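Local structure of membrane lipoprotein TpN32 (Treponema pallidum, 1XS5) at residues A[134-137]-A[138-142]; A[190-193]-A[194-197]; A[224-227]-A[228-232]. The protein probably binds L-methionine in the cleft of a periplasmic-binding-protein fold, as a membrane-anchored lipoprotein of the NlpA family. All blocks are in the same frame, centred on the assembly; numbering follows the deposited sequence.

Interaction 1 of 3, residues A[134-137]-A[138-142]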
loop_
_atom_site.group_PDB
_atom_site.type_symbol
_atom_site.label_atom_id
_atom_site.label_comp_id
_atom_site.label_asym_id
_atom_site.label_seq_id
_atom_site.Cartn_x
_atom_site.Cartn_y
_atom_site.Cartn_z
ATOM N N LEU A 134 9.991 0.533 12.799
ATOM C CA LEU A 134 9.020 0.489 11.724
ATOM C C LEU A 134 9.030 1.713 10.797
ATOM O O LEU A 134 8.578 1.626 9.660
ATOM C CB LEU A 134 7.636 0.269 12.377
ATOM C CG LEU A 134 6.462 -0.321 11.592
ATOM C CD1 LEU A 134 6.816 -1.711 11.074
ATOM C CD2 LEU A 134 5.235 -0.395 12.514
ATOM N N PHE A 135 9.530 2.854 11.277
ATOM C CA PHE A 135 9.556 4.088 10.466
ATOM C C PHE A 135 10.952 4.563 10.038
ATOM O O PHE A 135 11.187 5.762 9.804
ATOM C CB PHE A 135 8.808 5.208 11.201
ATOM C CG PHE A 135 7.455 4.797 11.679
ATOM C CD1 PHE A 135 6.602 4.061 10.849
ATOM C CD2 PHE A 135 7.064 5.039 12.991
ATOM C CE1 PHE A 135 5.408 3.562 11.313
ATOM C CE2 PHE A 135 5.834 4.533 13.468
ATOM C CZ PHE A 135 5.011 3.787 12.616
ATOM N N ALA A 136 11.866 3.604 9.916
ATOM C CA ALA A 136 13.247 3.847 9.520
ATOM C C ALA A 136 13.352 4.600 8.185
ATOM O O ALA A 136 12.502 4.417 7.285
ATOM C CB ALA A 136 13.979 2.492 9.421
ATOM N N THR A 137 14.377 5.453 8.056
ATOM C CA THR A 137 14.590 6.172 6.795
ATOM C C THR A 137 16.011 5.995 6.297
ATOM O O THR A 137 16.802 5.281 6.886
ATOM C CB THR A 137 14.335 7.694 6.927
ATOM O OG1 THR A 137 15.206 8.227 7.934
ATOM C CG2 THR A 137 12.864 7.977 7.274
ATOM N N VAL A 138 16.353 6.690 5.224
ATOM C CA VAL A 138 17.676 6.576 4.670
ATOM C C VAL A 138 18.773 6.926 5.686
ATOM O O VAL A 138 19.895 6.439 5.540
ATOM C CB VAL A 138 17.840 7.488 3.426
ATOM C CG1 VAL A 138 16.916 7.007 2.309
ATOM C CG2 VAL A 138 17.520 8.958 3.821
ATOM N N GLU A 139 18.459 7.756 6.686
ATOM C CA GLU A 139 19.439 8.159 7.715
ATOM C C GLU A 139 19.830 6.964 8.593
ATOM O O GLU A 139 20.866 6.979 9.275
ATOM C CB GLU A 139 18.856 9.258 8.610
ATOM C CG GLU A 139 18.046 8.710 9.773
ATOM C CD GLU A 139 17.144 9.746 10.445
ATOM O OE1 GLU A 139 17.667 10.744 11.012
ATOM O OE2 GLU A 139 15.897 9.553 10.411
ATOM N N ASP A 140 18.989 5.934 8.583
ATOM C CA ASP A 140 19.232 4.715 9.353
ATOM C C ASP A 140 20.065 3.668 8.602
ATOM O O ASP A 140 20.268 2.564 9.094
ATOM C CB ASP A 140 17.894 4.084 9.773
ATOM C CG ASP A 140 17.119 4.953 10.757
ATOM O OD1 ASP A 140 17.730 5.354 11.770
ATOM O OD2 ASP A 140 15.912 5.244 10.536
ATOM N N VAL A 141 20.529 3.988 7.401
ATOM C CA VAL A 141 21.310 3.021 6.644
ATOM C C VAL A 141 22.703 2.932 7.235
ATOM O O VAL A 141 23.439 3.900 7.199
ATOM C CB VAL A 141 21.441 3.431 5.155
ATOM C CG1 VAL A 141 22.401 2.492 4.439
ATOM C CG2 VAL A 141 20.073 3.354 4.489
ATOM N N GLN A 142 23.085 1.772 7.757
ATOM C CA GLN A 142 24.415 1.666 8.353
ATOM C C GLN A 142 25.546 1.311 7.391
ATOM O O GLN A 142 26.719 1.654 7.629
ATOM C CB GLN A 142 24.379 0.670 9.500
ATOM C CG GLN A 142 25.743 0.410 10.088
ATOM C CD GLN A 142 25.712 -0.691 11.098
ATOM O OE1 GLN A 142 26.412 -1.699 10.956
ATOM N NE2 GLN A 142 24.893 -0.520 12.126
#

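Interaction 2 of 3, residues A[190-193]-A[194-197]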
loop_
_atom_site.group_PDB
_atom_site.type_symbol
_atom_site.label_atom_id
_atom_site.label_comp_id
_atom_site.label_asym_id
_atom_site.label_seq_id
_atom_site.Cartn_x
_atom_site.Cartn_y
_atom_site.Cartn_z
ATOM N N GLU A 190 9.839 -7.674 -1.377
ATOM C CA GLU A 190 9.996 -7.427 0.040
ATOM C C GLU A 190 9.938 -8.755 0.779
ATOM O O GLU A 190 9.245 -9.698 0.349
ATOM C CB GLU A 190 8.886 -6.536 0.553
ATOM C CG GLU A 190 7.511 -7.201 0.460
ATOM C CD GLU A 190 6.434 -6.278 0.979
ATOM O OE1 GLU A 190 6.659 -5.695 2.076
ATOM O OE2 GLU A 190 5.386 -6.135 0.302
ATOM N N PRO A 191 10.636 -8.834 1.918
ATOM C CA PRO A 191 10.644 -10.087 2.683
ATOM C C PRO A 191 9.358 -10.452 3.424
ATOM O O PRO A 191 9.139 -11.635 3.718
ATOM C CB PRO A 191 11.837 -9.918 3.638
ATOM C CG PRO A 191 11.942 -8.389 3.831
ATOM C CD PRO A 191 11.633 -7.858 2.427
ATOM N N ASP A 192 8.507 -9.484 3.745
ATOM C CA ASP A 192 7.281 -9.852 4.490
ATOM C C ASP A 192 6.052 -9.076 4.104
ATOM O O ASP A 192 5.547 -8.266 4.887
ATOM C CB ASP A 192 7.483 -9.704 6.004
ATOM C CG ASP A 192 6.357 -10.389 6.825
ATOM O OD1 ASP A 192 5.486 -11.072 6.228
ATOM O OD2 ASP A 192 6.359 -10.251 8.068
ATOM N N ALA A 193 5.555 -9.336 2.904
ATOM C CA ALA A 193 4.362 -8.631 2.418
ATOM C C ALA A 193 3.121 -8.841 3.286
ATOM O O ALA A 193 2.266 -7.944 3.391
ATOM C CB ALA A 193 4.065 -9.038 0.978
ATOM N N SER A 194 2.988 -9.990 3.938
ATOM C CA SER A 194 1.776 -10.161 4.734
ATOM C C SER A 194 1.672 -9.158 5.898
ATOM O O SER A 194 0.561 -8.796 6.316
ATOM C CB SER A 194 1.659 -11.603 5.243
ATOM O OG SER A 194 2.468 -11.744 6.406
ATOM N N ALA A 195 2.804 -8.694 6.427
ATOM C CA ALA A 195 2.789 -7.696 7.518
ATOM C C ALA A 195 2.206 -6.330 7.025
ATOM O O ALA A 195 1.728 -5.492 7.796
ATOM C CB ALA A 195 4.194 -7.479 8.033
ATOM N N TYR A 196 2.267 -6.129 5.720
ATOM C CA TYR A 196 1.800 -4.894 5.123
ATOM C C TYR A 196 0.467 -5.049 4.420
ATOM O O TYR A 196 0.172 -4.334 3.461
ATOM C CB TYR A 196 2.906 -4.366 4.204
ATOM C CG TYR A 196 4.102 -3.872 5.013
ATOM C CD1 TYR A 196 4.098 -2.589 5.588
ATOM C CD2 TYR A 196 5.220 -4.689 5.237
ATOM C CE1 TYR A 196 5.167 -2.137 6.348
ATOM C CE2 TYR A 196 6.298 -4.241 6.012
ATOM C CZ TYR A 196 6.264 -2.961 6.558
ATOM O OH TYR A 196 7.337 -2.485 7.292
ATOM N N ALA A 197 -0.347 -5.987 4.916
ATOM C CA ALA A 197 -1.701 -6.205 4.386
ATOM C C ALA A 197 -2.479 -4.876 4.491
ATOM O O ALA A 197 -2.363 -4.132 5.487
ATOM C CB ALA A 197 -2.430 -7.301 5.214
HETATM O O HOH W 1 4.709 -12.607 3.913
#

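Interaction 3 of 3, residues A[224-227]-A[228-232]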
loop_
_atom_site.group_PDB
_atom_site.type_symbol
_atom_site.label_atom_id
_atom_site.label_comp_id
_atom_site.label_asym_id
_atom_site.label_seq_id
_atom_site.Cartn_x
_atom_site.Cartn_y
_atom_site.Cartn_z
ATOM N N VAL A 224 -14.833 -11.467 -3.793
ATOM C CA VAL A 224 -13.645 -10.634 -3.952
ATOM C C VAL A 224 -12.435 -11.547 -4.084
ATOM O O VAL A 224 -11.611 -11.353 -4.977
ATOM C CB VAL A 224 -13.492 -9.658 -2.767
ATOM C CG1 VAL A 224 -12.006 -9.279 -2.539
ATOM C CG2 VAL A 224 -14.308 -8.409 -3.075
ATOM N N ARG A 225 -12.351 -12.554 -3.217
ATOM C CA ARG A 225 -11.237 -13.512 -3.260
ATOM C C ARG A 225 -11.142 -14.154 -4.646
ATOM O O ARG A 225 -10.049 -14.365 -5.213
ATOM C CB ARG A 225 -11.430 -14.602 -2.215
ATOM C CG ARG A 225 -11.308 -14.124 -0.787
ATOM C CD ARG A 225 -10.974 -15.298 0.099
ATOM N NE ARG A 225 -11.967 -16.355 -0.068
ATOM C CZ ARG A 225 -13.123 -16.400 0.593
ATOM N NH1 ARG A 225 -13.424 -15.454 1.479
ATOM N NH2 ARG A 225 -13.991 -17.374 0.353
ATOM N N THR A 226 -12.299 -14.453 -5.208
ATOM C CA THR A 226 -12.353 -15.065 -6.518
ATOM C C THR A 226 -11.852 -14.093 -7.547
ATOM O O THR A 226 -11.038 -14.443 -8.407
ATOM C CB THR A 226 -13.787 -15.512 -6.795
ATOM O OG1 THR A 226 -14.076 -16.611 -5.921
ATOM C CG2 THR A 226 -13.986 -15.904 -8.255
ATOM N N TYR A 227 -12.331 -12.856 -7.464
ATOM C CA TYR A 227 -11.888 -11.809 -8.392
ATOM C C TYR A 227 -10.356 -11.579 -8.373
ATOM O O TYR A 227 -9.712 -11.422 -9.405
ATOM C CB TYR A 227 -12.564 -10.472 -8.037
ATOM C CG TYR A 227 -12.032 -9.278 -8.820
ATOM C CD1 TYR A 227 -12.297 -9.118 -10.182
ATOM C CD2 TYR A 227 -11.246 -8.312 -8.191
ATOM C CE1 TYR A 227 -11.793 -8.018 -10.896
ATOM C CE2 TYR A 227 -10.732 -7.226 -8.890
ATOM C CZ TYR A 227 -11.002 -7.076 -10.223
ATOM O OH TYR A 227 -10.474 -5.974 -10.871
ATOM N N LEU A 228 -9.785 -11.519 -7.180
ATOM C CA LEU A 228 -8.356 -11.255 -7.065
ATOM C C LEU A 228 -7.523 -12.365 -7.684
ATOM O O LEU A 228 -6.666 -12.100 -8.537
ATOM C CB LEU A 228 -8.001 -11.060 -5.599
ATOM C CG LEU A 228 -8.514 -9.723 -5.042
ATOM C CD1 LEU A 228 -8.054 -9.607 -3.620
ATOM C CD2 LEU A 228 -7.986 -8.534 -5.891
ATOM N N LYS A 229 -7.778 -13.605 -7.257
ATOM C CA LYS A 229 -7.053 -14.759 -7.767
ATOM C C LYS A 229 -7.107 -14.839 -9.280
ATOM O O LYS A 229 -6.126 -15.236 -9.929
ATOM C CB LYS A 229 -7.603 -16.049 -7.148
ATOM C CG LYS A 229 -7.368 -16.095 -5.642
ATOM C CD LYS A 229 -8.156 -17.221 -4.985
ATOM C CE LYS A 229 -8.220 -17.013 -3.473
ATOM N NZ LYS A 229 -9.359 -17.778 -2.856
ATOM N N GLU A 230 -8.229 -14.427 -9.856
ATOM C CA GLU A 230 -8.359 -14.494 -11.308
ATOM C C GLU A 230 -7.742 -13.345 -12.082
ATOM O O GLU A 230 -7.236 -13.556 -13.187
ATOM C CB GLU A 230 -9.831 -14.631 -11.721
ATOM C CG GLU A 230 -10.399 -16.039 -11.533
ATOM C CD GLU A 230 -11.790 -16.217 -12.154
ATOM O OE1 GLU A 230 -11.900 -16.192 -13.415
ATOM O OE2 GLU A 230 -12.771 -16.380 -11.381
ATOM N N ARG A 231 -7.795 -12.132 -11.526
ATOM C CA ARG A 231 -7.257 -10.971 -12.226
ATOM C C ARG A 231 -5.756 -10.756 -12.028
ATOM O O ARG A 231 -5.099 -10.169 -12.877
ATOM C CB ARG A 231 -7.972 -9.692 -11.794
ATOM C CG ARG A 231 -7.607 -8.548 -12.694
ATOM C CD ARG A 231 -8.164 -7.233 -12.236
ATOM N NE ARG A 231 -7.833 -6.177 -13.202
ATOM C CZ ARG A 231 -7.992 -4.870 -12.986
ATOM N NH1 ARG A 231 -8.481 -4.426 -11.828
ATOM N NH2 ARG A 231 -7.656 -3.999 -13.930
ATOM N N TYR A 232 -5.230 -11.221 -10.900
ATOM C CA TYR A 232 -3.807 -11.049 -10.591
ATOM C C TYR A 232 -3.210 -12.420 -10.351
ATOM O O TYR A 232 -3.026 -12.870 -9.207
ATOM C CB TYR A 232 -3.673 -10.139 -9.375
ATOM C CG TYR A 232 -4.298 -8.749 -9.610
ATOM C CD1 TYR A 232 -3.689 -7.817 -10.452
ATOM C CD2 TYR A 232 -5.473 -8.373 -8.960
ATOM C CE1 TYR A 232 -4.240 -6.536 -10.627
ATOM C CE2 TYR A 232 -6.035 -7.093 -9.128
ATOM C CZ TYR A 232 -5.406 -6.188 -9.956
ATOM O OH TYR A 232 -5.910 -4.910 -10.079
#

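Interaction 1 of 3, residues A[134-137]-A[138-142]
Ala-136 meets Asp-140 through one carboxylate oxygen: Asp-140 OD2 lies 3.2 Å from Ala-136 CA, with the alanine methyl CB close by as well. The buried Ala-136 also packs on Ala-114 of helix 110-122 and on Met-128. At Thr-137 the backbone holds Asp-140 twice. Thr-137 N donates to Asp-140 OD2 over 2.9 Å, a fairly straight bond at 158° that uses the anti side of the carboxylate. In return Asp-140 N donates to Thr-137 O at 2.8 Å, closing a tight turn. Asp-140 reaches back because its CG stands beside its own backbone N (chi1 -66°), and Arg-129 holds the other oxygen, OD1, in a salt bridge, so both carboxylate oxygens have partners. Glu-139, its CG between the backbone N and the carbonyl carbon (chi1 86°), crosses Thr-137 at an angle, with CG 3.4 Å from Thr-137 OG1. The next amide, Val-138 N, is taken by Glu-113. Thr-137 thus begins a 3-10 turn just before strand 141-143; its amide binds the side chain three residues on, as in one half of a capping box, while the return bond goes to its backbone O.

Interaction 2 of 3, residues A[190-193]-A[194-197]
A short 3-10 turn, begun at Asp-192, lies on the passage from strand 188-189 in one sheet to strand 198-203 in the other. Asp-192 supplies most of the polar contacts at the start of the turn. Its OD1 accepts a hydrogen bond from the Ser-194 hydroxyl, OG to OD1 3.1 Å, on the syn side and 22° out of the carboxylate plane. The same OD1 accepts one from a water 2.9 Å away, and that water accepts a hydrogen bond from Ser-194 N, so the carboxylate reaches this amide through a water bridge. Ser-194 OG stands between its backbone N and carbonyl carbon (chi1 82°), a torsion that turns it back to Asp-192. The second oxygen, Asp-192 OD2, rests 3.5 Å from the methyl CB of Ala-195. Two backbone bonds wind the turn itself, Ala-195 N to Asp-192 O at 3.2 Å and Tyr-196 N to Ala-193 O at 3.0 Å. Beyond them, Tyr-196 brings ring atom CD2 to 3.6 Å from Asp-192 O, which sits at the ring edge near its plane. Glu-190 OE1 approaches that same CD2 obliquely. The glutamate is held from elsewhere: OE2 bonds to Leu-85 N and makes a salt bridge with Arg-115, a residue of the methionine pocket. Tyr-196 meets another pocket residue, His-59, edge to face. The whole is a 3-10 turn whose first residues are tied to Asp-192, partly through water, on an interlobe connection bordering the ligand cleft of a periplasmic binding protein.

Interaction 3 of 3, residues A[224-227]-A[228-232]
Tyr-227 and Arg-231, one helical turn apart, lie side by side and point the same way. The arginine chain runs extended along the phenol, with CB over one ring face, offset toward the rim, and CD 3.5 Å from Tyr-227 CZ. At its end NH1 donates to Tyr-227 OH; the distance is only 2.7 Å, but the angle at the hydrogen is a bent 127° and the bond is weak. The guanidinium is turned 49° from the ring plane. Both chains leave the helix with CG opposite the backbone N (chi1 172° in Tyr-227), which lays them alongside each other. On its other flank the tyrosine touches Leu-228, CD2 to CD2 at 4.0 Å, and Leu-228 CD1 in turn packs against Val-224 CG1 at 4.1 Å. Further round, the Lys-229 chain passes over Arg-225 O, its CG 3.2 Å away, and brings NZ to the edge of the Arg-225 guanidinium, 4.1 Å from NE. Arg-225 NH1 has a weak bond to Cys-220 O. Thr-226 offers methyl CG2 to Glu-230 OE2, while its OG1 bonds to Gly-222 O. Underneath run the regular helical bonds, such as Leu-228 N to Val-224 O at 2.9 Å. Tyr-227 and Leu-228 seat the helix against Leu-17 of helix 14-26, and the exposed Arg-231 runs along the tyrosine toward the surface. Backbone bonds and apolar contacts therefore hold this turn; the polar ends add a weak bond and two like charges whose closeness would probably cost some energy, perhaps partly offset at Cys-220 O.

Interactions 1 and 2 touch: Leu-134 CD1 packs 3.9 Å from Tyr-196 OH, although their centres are 18 Å apart. Both also lean on helix 110-122, whose Arg-115 lines the methionine pocket. Interaction 2 is the one beside the ligand, with the Tyr-196 side chain about 5 Å from it. Interaction 3 sits on helix 222-231, its centre 19 Å from that of interaction 2 and its nearest atoms about 11 Å away; the side chain of Leu-228 is about 12 Å from the methionine. Segments 134-142 and 224-232 lie on opposite sides of the chain's centre, their centres 35 Å apart, with 190-197 belonging to the connection between the sheets.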